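Long-range contact in peptidoglycan D,D-transpeptidase MrdA (Pseudomonas aeruginosa, PDB 7KIS), which probably cross-links peptidoglycan strands of the bacterial cell wall, acting as a penicillin-binding D,D-transpeptidase: residues G278-M283 with P478-T483. Residues are numbered along the deposited sequence; the frame is centred on the assembly and turned at random.
Sequences GDVLAM and PHLAKT
Asp279 and Val280 meet His479 and Leu480 through torsions that send their side chains in different directions: CG of Asp279 stands anti to its carbonyl carbon (chi1 -70°), bringing the carboxylate up to His479 and Lys482, whereas CG1 of Val280, anti to N (chi1 176°), reaches Leu480. The pairing illustrates an isolated parallel beta bridge, here tying the chain at strand 280-286, an outermost strand of the antiparallel transpeptidase sheet, to the chain entering strand 481-484 of a separate mixed sheet. Two backbone bonds make it: His479 N to Gly278 O (3.3 Å) and Val280 N to His479 O (3.1 Å). Asp279 and His479 are the bridged pair; Asp279 OD1 lies 3.0 Å from His479 CE1 without hydrogen bonding, the carboxylate and imidazole planes 85° apart. The imidazole is held at both nitrogens, NE2 by Thr277 O and, weakly, ND1 by Ala481 O of its own segment. Lys482, bent at its last torsion, forms a salt bridge with OD2 of Asp279, a charge that Arg74 also approaches in a long, weak ion pair. Apolar contacts flank the bridge: Val280 CG2 lies 3.9 Å from Pro478 CB, while Leu480 CD2 sits 3.8 Å from both Val280 CG1 and Met283 SD.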
ATOM      1  N   GLY A 278      -5.711  -9.115   6.773  1.00 27.71           N
ATOM      2  CA  GLY A 278      -4.498  -8.350   6.592  1.00 26.68           C
ATOM      3  C   GLY A 278      -3.501  -8.954   5.631  1.00 31.58           C
ATOM      4  O   GLY A 278      -2.422  -8.378   5.442  1.00 36.61           O
ATOM      5  N   ASP A 279      -3.821 -10.095   5.022  1.00 24.83           N
ATOM      6  CA  ASP A 279      -2.894 -10.743   4.105  1.00 29.56           C
ATOM      7  C   ASP A 279      -2.629  -9.855   2.896  1.00 24.90           C
ATOM      8  O   ASP A 279      -3.562  -9.394   2.231  1.00 25.75           O
ATOM      9  CB  ASP A 279      -3.456 -12.095   3.660  1.00 24.56           C
ATOM     10  CG  ASP A 279      -3.466 -13.123   4.778  1.00 32.05           C
ATOM     11  OD1 ASP A 279      -3.031 -12.790   5.901  1.00 29.95           O
ATOM     12  OD2 ASP A 279      -3.907 -14.267   4.534  1.00 30.91           O
ATOM     13  N   VAL A 280      -1.349  -9.611   2.616  1.00 30.21           N
ATOM     14  CA  VAL A 280      -0.951  -8.877   1.422  1.00 31.61           C
ATOM     15  C   VAL A 280      -1.112  -9.791   0.215  1.00 32.11           C
ATOM     16  O   VAL A 280      -0.227 -10.596  -0.092  1.00 36.88           O
ATOM     17  CB  VAL A 280       0.492  -8.349   1.538  1.00 33.57           C
ATOM     18  CG1 VAL A 280       0.920  -7.665   0.245  1.00 31.22           C
ATOM     19  CG2 VAL A 280       0.612  -7.392   2.711  1.00 26.57           C
ATOM     20  N   LEU A 281      -2.261  -9.699  -0.455  1.00 31.36           N
ATOM     21  CA  LEU A 281      -2.527 -10.561  -1.599  1.00 30.38           C
ATOM     22  C   LEU A 281      -1.695 -10.186  -2.817  1.00 32.12           C
ATOM     23  O   LEU A 281      -1.461 -11.042  -3.677  1.00 26.72           O
ATOM     24  CB  LEU A 281      -4.014 -10.524  -1.946  1.00 28.99           C
ATOM     25  CG  LEU A 281      -4.943 -10.877  -0.785  1.00 29.48           C
ATOM     26  CD1 LEU A 281      -6.391 -10.615  -1.159  1.00 35.95           C
ATOM     27  CD2 LEU A 281      -4.742 -12.325  -0.363  1.00 25.42           C
ATOM     28  N   ALA A 282      -1.248  -8.935  -2.912  1.00 34.82           N
ATOM     29  CA  ALA A 282      -0.419  -8.510  -4.031  1.00 32.93           C
ATOM     30  C   ALA A 282       0.411  -7.305  -3.620  1.00 31.59           C
ATOM     31  O   ALA A 282      -0.044  -6.450  -2.854  1.00 30.23           O
ATOM     32  CB  ALA A 282      -1.270  -8.178  -5.262  1.00 26.70           C
ATOM     33  N   MET A 283       1.636  -7.245  -4.149  1.00 34.20           N
ATOM     34  CA  MET A 283       2.565  -6.148  -3.869  1.00 35.13           C
ATOM     35  C   MET A 283       3.374  -5.912  -5.142  1.00 28.85           C
ATOM     36  O   MET A 283       4.326  -6.648  -5.418  1.00 27.38           O
ATOM     37  CB  MET A 283       3.459  -6.476  -2.682  1.00 25.71           C
ATOM     38  CG  MET A 283       4.487  -5.406  -2.363  1.00 36.95           C
ATOM     39  SD  MET A 283       5.739  -5.990  -1.206  1.00 55.68           S
ATOM     40  CE  MET A 283       6.426  -4.437  -0.639  1.00 37.47           C
ATOM     41  N   PRO A 478      -0.913  -4.928   7.685  1.00 31.22           N
ATOM     42  CA  PRO A 478      -0.598  -5.771   6.529  1.00 29.17           C
ATOM     43  C   PRO A 478       0.661  -6.581   6.790  1.00 30.17           C
ATOM     44  O   PRO A 478       1.555  -6.161   7.529  1.00 34.86           O
ATOM     45  CB  PRO A 478      -0.390  -4.763   5.391  1.00 31.25           C
ATOM     46  CG  PRO A 478      -1.008  -3.487   5.871  1.00 27.01           C
ATOM     47  CD  PRO A 478      -0.862  -3.494   7.358  1.00 29.47           C
ATOM     48  N   HIS A 479       0.726  -7.757   6.174  1.00 32.43           N
ATOM     49  CA  HIS A 479       1.878  -8.626   6.359  1.00 30.34           C
ATOM     50  C   HIS A 479       2.009  -9.541   5.154  1.00 28.31           C
ATOM     51  O   HIS A 479       1.010 -10.063   4.651  1.00 32.99           O
ATOM     52  CB  HIS A 479       1.759  -9.450   7.650  1.00 28.84           C
ATOM     53  CG  HIS A 479       0.454 -10.170   7.794  1.00 35.23           C
ATOM     54  ND1 HIS A 479       0.346 -11.540   7.689  1.00 35.89           N
ATOM     55  CD2 HIS A 479      -0.795  -9.712   8.047  1.00 34.64           C
ATOM     56  CE1 HIS A 479      -0.915 -11.895   7.864  1.00 29.99           C
ATOM     57  NE2 HIS A 479      -1.628 -10.805   8.083  1.00 30.04           N
ATOM     58  N   LEU A 480       3.248  -9.732   4.701  1.00 27.88           N
ATOM     59  CA  LEU A 480       3.514 -10.651   3.602  1.00 29.16           C
ATOM     60  C   LEU A 480       3.573 -12.091   4.098  1.00 24.75           C
ATOM     61  O   LEU A 480       2.886 -12.969   3.566  1.00 29.98           O
ATOM     62  CB  LEU A 480       4.818 -10.267   2.902  1.00 27.62           C
ATOM     63  CG  LEU A 480       4.843  -8.881   2.255  1.00 32.11           C
ATOM     64  CD1 LEU A 480       6.226  -8.259   2.347  1.00 32.16           C
ATOM     65  CD2 LEU A 480       4.391  -8.970   0.810  1.00 38.66           C
ATOM     66  N   ALA A 481       4.402 -12.348   5.108  1.00 27.60           N
ATOM     67  CA  ALA A 481       4.547 -13.684   5.670  1.00 31.38           C
ATOM     68  C   ALA A 481       3.236 -14.176   6.268  1.00 32.43           C
ATOM     69  O   ALA A 481       2.823 -13.715   7.338  1.00 38.21           O
ATOM     70  CB  ALA A 481       5.647 -13.700   6.730  1.00 29.04           C
ATOM     71  N   LYS A 482       2.570 -15.105   5.583  1.00 32.42           N
ATOM     72  CA  LYS A 482       1.346 -15.682   6.125  1.00 32.55           C
ATOM     73  C   LYS A 482       1.649 -16.580   7.318  1.00 31.42           C
ATOM     74  O   LYS A 482       1.004 -16.473   8.367  1.00 28.90           O
ATOM     75  CB  LYS A 482       0.598 -16.458   5.041  1.00 25.82           C
ATOM     76  CG  LYS A 482      -0.879 -16.662   5.339  1.00 19.32           C
ATOM     77  CD  LYS A 482      -1.636 -17.139   4.111  1.00 29.64           C
ATOM     78  CE  LYS A 482      -3.019 -17.660   4.480  1.00 30.96           C
ATOM     79  NZ  LYS A 482      -3.845 -16.629   5.174  1.00 17.03           N
ATOM     80  N   THR A 483       2.625 -17.477   7.173  1.00 34.34           N
ATOM     81  CA  THR A 483       3.060 -18.353   8.252  1.00 36.51           C
ATOM     82  C   THR A 483       4.580 -18.426   8.268  1.00 32.89           C
ATOM     83  O   THR A 483       5.235 -18.323   7.227  1.00 32.94           O
ATOM     84  CB  THR A 483       2.502 -19.784   8.125  1.00 33.10           C
ATOM     85  OG1 THR A 483       3.327 -20.543   7.232  1.00 34.10           O
ATOM     86  CG2 THR A 483       1.069 -19.783   7.611  1.00 34.33           C
TER